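Local coordinates for CCHC-type domain-containing protein (Trypanosoma brucei brucei, PDB 7C4C) that probably acts as a 3'-5' RNA exonuclease with a two-metal active site, and also binds zinc and nucleotides through zinc knuckles, at residues Asp41-Cys46 with Leu59-Ser64; Val70-Val75 with Tyr187-Val192; Leu135-Arg140 with Gly262-Thr267. All blocks are in the same frame, centred on the assembly; numbering follows the deposited sequence.

Overall arrangement
Interactions 1 and 2 belong to one buried unit of the exonuclease domain, their centres about 5 Å apart, whereas interaction 3 is a surface contact with its centre about 33 Å from that of interaction 1. Strands 57-64 and 70-74 are neighbours in the same mixed sheet, so interaction 1 joins two of its strands and interaction 2 lays helix 182-202 against it; both reach the same manganese ion. Their chemistry differs: backbone hydrogen bonds and metal-bound carboxylates in interaction 1, apolar contacts in interaction 2. Interaction 3, across the chain's centre, docks a zinc knuckle on the end of helix 124-136 with one backbone bond, a water bridge and van der Waals contacts of a threonine methyl and a lysine chain.

Interaction 1. Residues Asp41-Cys46 with Leu59-Ser64; sequences DIEAFC and LVQACS. With MN (manganese (II) ion), chain H; MN (manganese (II) ion), chain I; 5GP (guanosine-5'-monophosphate), chain N.
The two-manganese site of the exonuclease domain rests on antiparallel strands 41-44 and 59-64, where Asp41 pairs with Gln61 and Glu43 with Leu59 as hydrogen-bonded pairs. Each pair has two backbone bonds; the shortest joins Gln61 N to Asp41 O (2.8 Å). Between them Ile42 and Val60 form a non-hydrogen-bonded pair, their side chains side by side on the sheet face away from the metals, CG1 of Ile42 4.1 Å from CG2 of Val60. On the other face, Asp41 CG stands anti to the backbone N (chi1 -163°), and its carboxylate bridges the ions: OD1 binds one manganese at 2.1 Å, OD2 the other at 2.2 Å. Glu43 OE1 joins OD2 on that second ion at 2.1 Å, with Asp191 of helix 182-202 as a further ligand, and phosphate O2P of the guanosine monophosphate binds both metals. Glu43 OE2 accepts a hydrogen bond from the ribose O3' at 2.7 Å, and Ala44 N donates to the same O3' at 2.8 Å. Gln61, bent at chi2 (96°), crosses Glu43 at about a right angle; its NE2 is held mainly by a hydrogen bond to Ala188 O and adds a weak one to Glu43 OE1 (3.2 Å). Acidic residues of strand and helix binding a metal pair and a nucleotide phosphate are consistent with exonuclease activity, as in the DEDD exonucleases, whose fold is RNase H-like.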
loop_
_atom_site.group_PDB
_atom_site.type_symbol
_atom_site.label_atom_id
_atom_site.label_comp_id
_atom_site.label_asym_id
_atom_site.label_seq_id
_atom_site.Cartn_x
_atom_site.Cartn_y
_atom_site.Cartn_z
ATOM N N ASP A 41 -12.293 5.877 -8.750
ATOM C CA ASP A 41 -12.891 4.656 -8.226
ATOM C C ASP A 41 -14.382 4.667 -8.568
ATOM O O ASP A 41 -14.950 5.710 -8.904
ATOM C CB ASP A 41 -12.645 4.538 -6.714
ATOM C CG ASP A 41 -12.876 3.135 -6.179
ATOM O OD1 ASP A 41 -12.375 2.163 -6.785
ATOM O OD2 ASP A 41 -13.550 3.012 -5.132
ATOM N N ILE A 42 -15.009 3.495 -8.485
ATOM C CA ILE A 42 -16.396 3.305 -8.897
ATOM C C ILE A 42 -17.136 2.525 -7.825
ATOM O O ILE A 42 -16.614 1.538 -7.299
ATOM C CB ILE A 42 -16.475 2.562 -10.247
ATOM C CG1 ILE A 42 -15.936 3.449 -11.359
ATOM C CG2 ILE A 42 -17.896 2.134 -10.579
ATOM C CD1 ILE A 42 -16.018 2.801 -12.688
ATOM N N GLU A 43 -18.338 2.966 -7.491
ATOM C CA GLU A 43 -19.263 2.170 -6.699
ATOM C C GLU A 43 -20.451 1.795 -7.578
ATOM O O GLU A 43 -21.020 2.669 -8.257
ATOM C CB GLU A 43 -19.750 2.919 -5.450
ATOM C CG GLU A 43 -18.672 3.338 -4.431
ATOM C CD GLU A 43 -17.798 2.198 -3.916
ATOM O OE1 GLU A 43 -16.622 2.485 -3.605
ATOM O OE2 GLU A 43 -18.263 1.035 -3.812
ATOM N N ALA A 44 -20.834 0.508 -7.550
ATOM C CA ALA A 44 -21.872 -0.027 -8.429
ATOM C C ALA A 44 -22.828 -0.927 -7.650
ATOM O O ALA A 44 -22.499 -1.415 -6.568
ATOM C CB ALA A 44 -21.267 -0.818 -9.601
ATOM N N PHE A 45 -24.013 -1.168 -8.230
ATOM C CA PHE A 45 -24.972 -2.096 -7.632
ATOM C C PHE A 45 -24.333 -3.472 -7.482
ATOM O O PHE A 45 -23.613 -3.946 -8.369
ATOM C CB PHE A 45 -26.244 -2.268 -8.475
ATOM C CG PHE A 45 -27.073 -1.020 -8.685
ATOM C CD1 PHE A 45 -26.579 0.251 -8.423
ATOM C CD2 PHE A 45 -28.372 -1.138 -9.186
ATOM C CE1 PHE A 45 -27.366 1.385 -8.650
ATOM C CE2 PHE A 45 -29.158 -0.025 -9.428
ATOM C CZ PHE A 45 -28.661 1.243 -9.155
ATOM N N CYS A 46 -24.609 -4.123 -6.362
ATOM C CA CYS A 46 -24.135 -5.480 -6.158
ATOM C C CYS A 46 -24.977 -6.451 -6.979
ATOM O O CYS A 46 -26.182 -6.245 -7.175
ATOM C CB CYS A 46 -24.169 -5.826 -4.670
ATOM S SG CYS A 46 -23.162 -4.668 -3.677
ATOM N N LEU A 59 -21.894 5.480 -8.571
ATOM C CA LEU A 59 -21.006 6.609 -8.336
ATOM C C LEU A 59 -19.678 6.357 -9.021
ATOM O O LEU A 59 -19.202 5.214 -9.076
ATOM C CB LEU A 59 -20.728 6.859 -6.835
ATOM C CG LEU A 59 -21.853 6.976 -5.811
ATOM C CD1 LEU A 59 -21.310 7.252 -4.410
ATOM C CD2 LEU A 59 -22.721 8.096 -6.237
ATOM N N VAL A 60 -19.109 7.431 -9.566
ATOM C CA VAL A 60 -17.706 7.514 -9.945
ATOM C C VAL A 60 -17.086 8.563 -9.037
ATOM O O VAL A 60 -17.546 9.712 -9.011
ATOM C CB VAL A 60 -17.530 7.885 -11.426
ATOM C CG1 VAL A 60 -16.069 8.141 -11.735
ATOM C CG2 VAL A 60 -18.053 6.775 -12.327
ATOM N N GLN A 61 -16.070 8.168 -8.267
ATOM C CA GLN A 61 -15.412 9.059 -7.321
ATOM C C GLN A 61 -14.100 9.543 -7.919
ATOM O O GLN A 61 -13.367 8.760 -8.527
ATOM C CB GLN A 61 -15.135 8.358 -5.994
ATOM C CG GLN A 61 -16.346 7.687 -5.375
ATOM C CD GLN A 61 -16.430 6.214 -5.714
ATOM O OE1 GLN A 61 -17.011 5.829 -6.727
ATOM N NE2 GLN A 61 -15.878 5.381 -4.845
ATOM N N ALA A 62 -13.806 10.829 -7.745
ATOM C CA ALA A 62 -12.606 11.398 -8.333
ATOM C C ALA A 62 -11.967 12.381 -7.366
ATOM O O ALA A 62 -12.653 13.234 -6.800
ATOM C CB ALA A 62 -12.920 12.092 -9.660
ATOM N N CYS A 63 -10.651 12.281 -7.206
ATOM C CA CYS A 63 -9.912 13.141 -6.290
ATOM C C CYS A 63 -8.574 13.471 -6.927
ATOM O O CYS A 63 -7.776 12.563 -7.178
ATOM C CB CYS A 63 -9.706 12.450 -4.938
ATOM S SG CYS A 63 -8.878 13.477 -3.729
ATOM N N SER A 64 -8.321 14.756 -7.174
ATOM C CA SER A 64 -7.177 15.170 -7.966
ATOM C C SER A 64 -6.244 16.032 -7.137
ATOM O O SER A 64 -6.586 16.491 -6.044
ATOM C CB SER A 64 -7.611 15.950 -9.215
ATOM O OG SER A 64 -7.355 17.331 -9.046
HETATM MN MN MN H . -14.638 1.713 -3.707
HETATM MN MN MN I . -12.603 0.103 -6.661
HETATM P P 5GP N . -14.172 -1.278 -4.756
HETATM O O1P 5GP N . -13.872 -1.627 -3.315
HETATM O O2P 5GP N . -14.131 0.205 -5.062
HETATM O O3P 5GP N . -13.444 -2.129 -5.775
HETATM O "O5'" 5GP N . -15.708 -1.657 -4.970
HETATM C "C5'" 5GP N . -16.346 -1.375 -6.207
HETATM C "C4'" 5GP N . -17.648 -2.121 -6.383
HETATM O "O4'" 5GP N . -17.408 -3.552 -6.364
HETATM C "C3'" 5GP N . -18.709 -1.913 -5.311
HETATM O "O3'" 5GP N . -19.443 -0.708 -5.461
HETATM C "C2'" 5GP N . -19.568 -3.161 -5.453
HETATM O "O2'" 5GP N . -20.437 -3.047 -6.570
HETATM C "C1'" 5GP N . -18.511 -4.215 -5.779
HETATM N N9 5GP N . -18.044 -4.910 -4.566
HETATM C C8 5GP N . -16.940 -4.613 -3.860
HETATM N N7 5GP N . -16.825 -5.474 -2.823
HETATM C C5 5GP N . -17.871 -6.315 -2.899
HETATM C C6 5GP N . -18.262 -7.389 -2.121
HETATM O O6 5GP N . -17.562 -7.698 -1.127
HETATM N N1 5GP N . -19.377 -8.065 -2.453
HETATM C C2 5GP N . -20.119 -7.715 -3.519
HETATM N N2 5GP N . -21.238 -8.417 -3.810
HETATM N N3 5GP N . -19.758 -6.667 -4.301
HETATM C C4 5GP N . -18.633 -5.964 -4.003
HETATM O O HOH W 1 -11.281 -0.157 -8.266
HETATM O O HOH W 2 -14.262 0.020 -8.159
#

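Interaction 2. Residues Val70-Val75 with Tyr187-Val192; sequences VFLFDV and YAAGDV. With MN (manganese (II) ion), chain H.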
loop_
_atom_site.group_PDB
_atom_site.type_symbol
_atom_site.label_atom_id
_atom_site.label_comp_id
_atom_site.label_asym_id
_atom_site.label_seq_id
_atom_site.Cartn_x
_atom_site.Cartn_y
_atom_site.Cartn_z
ATOM N N VAL A 70 -13.049 15.924 -2.892
ATOM C CA VAL A 70 -13.392 14.659 -3.521
ATOM C C VAL A 70 -14.730 14.854 -4.218
ATOM O O VAL A 70 -15.737 15.166 -3.564
ATOM C CB VAL A 70 -13.477 13.528 -2.489
ATOM C CG1 VAL A 70 -14.136 12.333 -3.116
ATOM C CG2 VAL A 70 -12.098 13.201 -1.957
ATOM N N PHE A 71 -14.741 14.705 -5.539
ATOM C CA PHE A 71 -15.988 14.745 -6.290
ATOM C C PHE A 71 -16.630 13.366 -6.307
ATOM O O PHE A 71 -15.973 12.378 -6.648
ATOM C CB PHE A 71 -15.748 15.222 -7.713
ATOM C CG PHE A 71 -15.252 16.612 -7.786
ATOM C CD1 PHE A 71 -16.082 17.669 -7.484
ATOM C CD2 PHE A 71 -13.948 16.871 -8.150
ATOM C CE1 PHE A 71 -15.612 18.978 -7.545
ATOM C CE2 PHE A 71 -13.475 18.173 -8.218
ATOM C CZ PHE A 71 -14.314 19.223 -7.911
ATOM N N LEU A 72 -17.902 13.299 -5.920
ATOM C CA LEU A 72 -18.697 12.078 -6.036
ATOM C C LEU A 72 -19.758 12.300 -7.112
ATOM O O LEU A 72 -20.814 12.885 -6.843
ATOM C CB LEU A 72 -19.341 11.685 -4.711
ATOM C CG LEU A 72 -18.476 11.526 -3.459
ATOM C CD1 LEU A 72 -19.325 11.067 -2.259
ATOM C CD2 LEU A 72 -17.294 10.574 -3.674
ATOM N N PHE A 73 -19.470 11.810 -8.319
ATOM C CA PHE A 73 -20.364 11.935 -9.464
ATOM C C PHE A 73 -21.506 10.932 -9.342
ATOM O O PHE A 73 -21.294 9.719 -9.485
ATOM C CB PHE A 73 -19.584 11.718 -10.757
ATOM C CG PHE A 73 -18.528 12.749 -10.995
ATOM C CD1 PHE A 73 -18.868 14.009 -11.439
ATOM C CD2 PHE A 73 -17.195 12.468 -10.738
ATOM C CE1 PHE A 73 -17.892 14.966 -11.668
ATOM C CE2 PHE A 73 -16.207 13.428 -10.968
ATOM C CZ PHE A 73 -16.556 14.671 -11.434
ATOM N N ASP A 74 -22.720 11.441 -9.092
ATOM C CA ASP A 74 -23.930 10.620 -9.052
ATOM C C ASP A 74 -24.308 10.272 -10.487
ATOM O O ASP A 74 -25.248 10.822 -11.070
ATOM C CB ASP A 74 -25.058 11.359 -8.336
ATOM C CG ASP A 74 -26.300 10.487 -8.127
ATOM O OD1 ASP A 74 -26.401 9.409 -8.768
ATOM O OD2 ASP A 74 -27.186 10.897 -7.330
ATOM N N VAL A 75 -23.551 9.331 -11.064
ATOM C CA VAL A 75 -23.810 8.864 -12.424
ATOM C C VAL A 75 -25.226 8.327 -12.562
ATOM O O VAL A 75 -25.831 8.434 -13.629
ATOM C CB VAL A 75 -22.765 7.808 -12.825
ATOM C CG1 VAL A 75 -23.042 7.298 -14.200
ATOM C CG2 VAL A 75 -21.375 8.385 -12.756
ATOM N N TYR A 187 -17.921 6.829 2.960
ATOM C CA TYR A 187 -17.240 5.579 2.625
ATOM C C TYR A 187 -16.681 5.631 1.219
ATOM O O TYR A 187 -15.574 5.134 0.956
ATOM C CB TYR A 187 -18.187 4.381 2.745
ATOM C CG TYR A 187 -17.576 3.121 2.163
ATOM C CD1 TYR A 187 -17.717 2.808 0.814
ATOM C CD2 TYR A 187 -16.833 2.252 2.964
ATOM C CE1 TYR A 187 -17.128 1.667 0.282
ATOM C CE2 TYR A 187 -16.255 1.103 2.439
ATOM C CZ TYR A 187 -16.410 0.817 1.104
ATOM O OH TYR A 187 -15.831 -0.314 0.589
ATOM N N ALA A 188 -17.463 6.183 0.288
ATOM C CA ALA A 188 -17.060 6.196 -1.109
ATOM C C ALA A 188 -15.933 7.184 -1.353
ATOM O O ALA A 188 -15.123 6.988 -2.267
ATOM C CB ALA A 188 -18.264 6.527 -1.984
ATOM N N ALA A 189 -15.878 8.251 -0.561
ATOM C CA ALA A 189 -14.798 9.222 -0.678
ATOM C C ALA A 189 -13.473 8.634 -0.216
ATOM O O ALA A 189 -12.421 8.948 -0.791
ATOM C CB ALA A 189 -15.134 10.482 0.134
ATOM N N GLY A 190 -13.508 7.773 0.805
ATOM C CA GLY A 190 -12.271 7.269 1.386
ATOM C C GLY A 190 -11.421 6.516 0.385
ATOM O O GLY A 190 -10.193 6.644 0.378
ATOM N N ASP A 191 -12.060 5.734 -0.488
ATOM C CA ASP A 191 -11.302 4.965 -1.469
ATOM C C ASP A 191 -10.450 5.874 -2.356
ATOM O O ASP A 191 -9.254 5.624 -2.519
ATOM C CB ASP A 191 -12.246 4.082 -2.282
ATOM C CG ASP A 191 -12.639 2.798 -1.528
ATOM O OD1 ASP A 191 -12.533 2.773 -0.281
ATOM O OD2 ASP A 191 -13.052 1.804 -2.171
ATOM N N VAL A 192 -11.014 6.966 -2.894
ATOM C CA VAL A 192 -10.174 7.792 -3.773
ATOM C C VAL A 192 -9.149 8.580 -2.965
ATOM O O VAL A 192 -8.025 8.799 -3.439
ATOM C CB VAL A 192 -10.995 8.725 -4.691
ATOM C CG1 VAL A 192 -11.518 7.957 -5.888
ATOM C CG2 VAL A 192 -12.137 9.393 -3.947
HETATM MN MN MN H . -14.638 1.713 -3.707
#
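Val70 and Leu72 of strand 70-74 meet Ala188, Ala189 and Val192 of helix 182-202 through apolar contacts, with no hydrogen bond passing between the two segments. Val70 touches the helix through one branch, CG1. Placed anti to the backbone N (chi1 167°), this methyl reaches two helix residues a turn apart: CB of Ala189 at 3.9 Å and CG2 of Val192 at 3.7 Å. The Val192 methyl takes the position between its own backbone N and carbonyl carbon, and the two valines cross obliquely. The first bond of the Leu72 side chain does not aim at the helix, yet the chain swings CD2 onto Ala189, 4.1 Å from its CA and 4.4 Å from its CB, with CB of Ala188 at 4.5 Å. With alanines facing the strand, the axes of the short segments come within 8.9 Å, at 124° between their directions.

Polar and metal interactions lie around this apolar seam. Asp191, next to Val192, binds a manganese through OD2 at 2.2 Å, an ion it shares with Asp41 and Glu43, and Ala188 O accepts a hydrogen bond from Gln61 NE2. On the strand side, Asp74 occupies the N-cap of helix 75-78 and forms a salt bridge with Arg178. With only apolar contacts between the segments, helix and strand are fitted together by shape and burial, while directional interactions flank the seam, among them the manganese bond through which this helix supplies its carboxylate.

Interaction 3. Residues Leu135-Arg140 with Gly262-Thr267; sequences LRSVNR and GAKGHT. With ZN (zinc ion), chain C; 5GP (guanosine-5'-monophosphate), chain Q.
A zinc knuckle docks here on the end of helix 124-136, with Gly265 set against Arg136 and Thr267 against Leu135. The one hydrogen bond between the segments runs from Gly265 N to Arg136 O, 2.7 Å long but bent to 139° at the hydrogen, and the CA atoms of Gly265 and Arg136 are 4.6 Å apart. At the backbone angles of Gly265 (phi 103°) a CB would jam against the carbonyl O of Lys264, so this turn calls for glycine; across from it, the chain leaves the helix at Ser137 with positive phi. Thr267 CG2 is the apolar tip of the contact: it lies 3.7 Å from CB of Leu135 and over one face of the Arg136 guanidinium, 4.1 Å above its plane and over the centre, while Gly265 O comes to the edge of that group. NH2 of the guanidinium makes a salt bridge with OE2 of Glu270, whose OE1 accepts a hydrogen bond from Thr267 N. The knuckle itself is of the CCHC type: His266 NE2 binds the zinc ion at 2.1 Å, together with Cys258, Cys261 and Cys271. The bond from CA to CB of His266 points away from residues 135-140, and O6 of a guanosine monophosphate sits 3.2 Å above the ring centre; Glu270 and Phe272 backbone atoms also hold this nucleotide. At the other end, the aliphatic chain of Lys264 runs alongside Ser137, Lys264 CD 3.4 Å from Ser137 OG. A water bridges the pair, donating to Ser137 OG and accepting from Lys264 NZ, while Ser137 OG also bonds to Gly256 O.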
loop_
_atom_site.group_PDB
_atom_site.type_symbol
_atom_site.label_atom_id
_atom_site.label_comp_id
_atom_site.label_asym_id
_atom_site.label_seq_id
_atom_site.Cartn_x
_atom_site.Cartn_y
_atom_site.Cartn_z
ATOM N N LEU A 135 11.649 -7.388 -6.193
ATOM C CA LEU A 135 12.447 -7.718 -5.022
ATOM C C LEU A 135 12.405 -9.184 -4.639
ATOM O O LEU A 135 13.370 -9.674 -4.040
ATOM C CB LEU A 135 11.981 -6.930 -3.804
ATOM C CG LEU A 135 11.876 -5.411 -3.891
ATOM C CD1 LEU A 135 11.244 -4.947 -2.601
ATOM C CD2 LEU A 135 13.224 -4.769 -4.113
ATOM N N ARG A 136 11.296 -9.891 -4.919
ATOM C CA ARG A 136 11.092 -11.224 -4.361
ATOM C C ARG A 136 10.468 -12.231 -5.308
ATOM O O ARG A 136 10.219 -13.362 -4.873
ATOM C CB ARG A 136 10.180 -11.193 -3.130
ATOM C CG ARG A 136 10.277 -10.020 -2.235
ATOM C CD ARG A 136 9.091 -9.988 -1.297
ATOM N NE ARG A 136 9.503 -9.313 -0.077
ATOM C CZ ARG A 136 9.547 -7.995 0.087
ATOM N NH1 ARG A 136 9.185 -7.188 -0.898
ATOM N NH2 ARG A 136 9.953 -7.490 1.245
ATOM N N SER A 137 10.144 -11.863 -6.547
ATOM C CA SER A 137 9.406 -12.759 -7.438
ATOM C C SER A 137 8.035 -13.136 -6.852
ATOM O O SER A 137 7.529 -14.228 -7.077
ATOM C CB SER A 137 10.229 -14.019 -7.752
ATOM O OG SER A 137 11.420 -13.686 -8.465
ATOM N N VAL A 138 7.432 -12.246 -6.080
ATOM C CA VAL A 138 6.064 -12.406 -5.594
ATOM C C VAL A 138 5.143 -11.631 -6.524
ATOM O O VAL A 138 5.423 -10.468 -6.850
ATOM C CB VAL A 138 5.937 -11.901 -4.149
ATOM C CG1 VAL A 138 4.499 -11.655 -3.780
ATOM C CG2 VAL A 138 6.580 -12.879 -3.193
ATOM N N ASN A 139 4.050 -12.272 -6.968
ATOM C CA ASN A 139 3.082 -11.648 -7.869
ATOM C C ASN A 139 1.692 -11.539 -7.243
ATOM O O ASN A 139 0.691 -11.517 -7.956
ATOM C CB ASN A 139 2.993 -12.408 -9.194
ATOM C CG ASN A 139 2.266 -13.739 -9.055
ATOM O OD1 ASN A 139 2.402 -14.411 -8.039
ATOM N ND2 ASN A 139 1.473 -14.113 -10.069
ATOM N N ARG A 140 1.603 -11.463 -5.917
ATOM C CA ARG A 140 0.299 -11.371 -5.278
ATOM C C ARG A 140 -0.231 -9.940 -5.314
ATOM O O ARG A 140 0.526 -8.963 -5.271
ATOM C CB ARG A 140 0.360 -11.864 -3.834
ATOM C CG ARG A 140 0.461 -13.372 -3.730
ATOM C CD ARG A 140 0.387 -13.863 -2.291
ATOM N NE ARG A 140 1.507 -13.385 -1.474
ATOM C CZ ARG A 140 2.690 -13.990 -1.374
ATOM N NH1 ARG A 140 2.935 -15.105 -2.048
ATOM N NH2 ARG A 140 3.636 -13.473 -0.597
ATOM N N GLY A 262 19.656 -17.366 -1.788
ATOM C CA GLY A 262 19.351 -17.735 -3.159
ATOM C C GLY A 262 17.872 -17.912 -3.486
ATOM O O GLY A 262 17.531 -17.964 -4.669
ATOM N N ALA A 263 16.985 -17.966 -2.492
ATOM C CA ALA A 263 15.595 -18.355 -2.696
ATOM C C ALA A 263 14.719 -17.186 -3.123
ATOM O O ALA A 263 14.863 -16.060 -2.636
ATOM C CB ALA A 263 15.012 -18.937 -1.414
ATOM N N LYS A 264 13.767 -17.470 -4.008
ATOM C CA LYS A 264 12.757 -16.470 -4.306
ATOM C C LYS A 264 11.767 -16.382 -3.153
ATOM O O LYS A 264 11.706 -17.258 -2.287
ATOM C CB LYS A 264 12.046 -16.802 -5.610
ATOM C CG LYS A 264 13.009 -17.290 -6.661
ATOM C CD LYS A 264 12.601 -16.883 -8.043
ATOM C CE LYS A 264 13.753 -17.126 -9.007
ATOM N NZ LYS A 264 13.492 -16.550 -10.354
ATOM N N GLY A 265 11.027 -15.276 -3.107
ATOM C CA GLY A 265 9.989 -15.099 -2.121
ATOM C C GLY A 265 10.343 -14.197 -0.961
ATOM O O GLY A 265 9.437 -13.752 -0.247
ATOM N N HIS A 266 11.623 -13.915 -0.737
ATOM C CA HIS A 266 11.976 -12.962 0.307
ATOM C C HIS A 266 13.266 -12.261 -0.074
ATOM O O HIS A 266 14.001 -12.707 -0.957
ATOM C CB HIS A 266 12.106 -13.632 1.677
ATOM C CG HIS A 266 13.273 -14.557 1.792
ATOM N ND1 HIS A 266 13.205 -15.890 1.455
ATOM C CD2 HIS A 266 14.544 -14.340 2.211
ATOM C CE1 HIS A 266 14.382 -16.456 1.659
ATOM N NE2 HIS A 266 15.211 -15.539 2.127
ATOM N N THR A 267 13.519 -11.137 0.588
ATOM C CA THR A 267 14.734 -10.359 0.383
ATOM C C THR A 267 15.745 -10.659 1.477
ATOM O O THR A 267 15.436 -11.266 2.506
ATOM C CB THR A 267 14.439 -8.856 0.361
ATOM O OG1 THR A 267 13.798 -8.474 1.589
ATOM C CG2 THR A 267 13.548 -8.505 -0.798
HETATM ZN ZN ZN C . 17.287 -15.871 2.163
HETATM C "C1'" 5GP Q . 8.075 -17.982 3.300
HETATM N N9 5GP Q . 9.527 -17.932 3.592
HETATM C C8 5GP Q . 10.392 -18.916 3.346
HETATM N N7 5GP Q . 11.643 -18.580 3.696
HETATM C C5 5GP Q . 11.583 -17.346 4.203
HETATM C C6 5GP Q . 12.546 -16.390 4.766
HETATM O O6 5GP Q . 13.743 -16.668 4.879
HETATM N N1 5GP Q . 12.107 -15.222 5.141
HETATM C C2 5GP Q . 10.826 -14.885 5.058
HETATM N N2 5GP Q . 10.475 -13.671 5.498
HETATM N N3 5GP Q . 9.875 -15.698 4.561
HETATM C C4 5GP Q . 10.189 -16.927 4.126
HETATM O O HOH W 3 11.796 -14.802 -10.837
#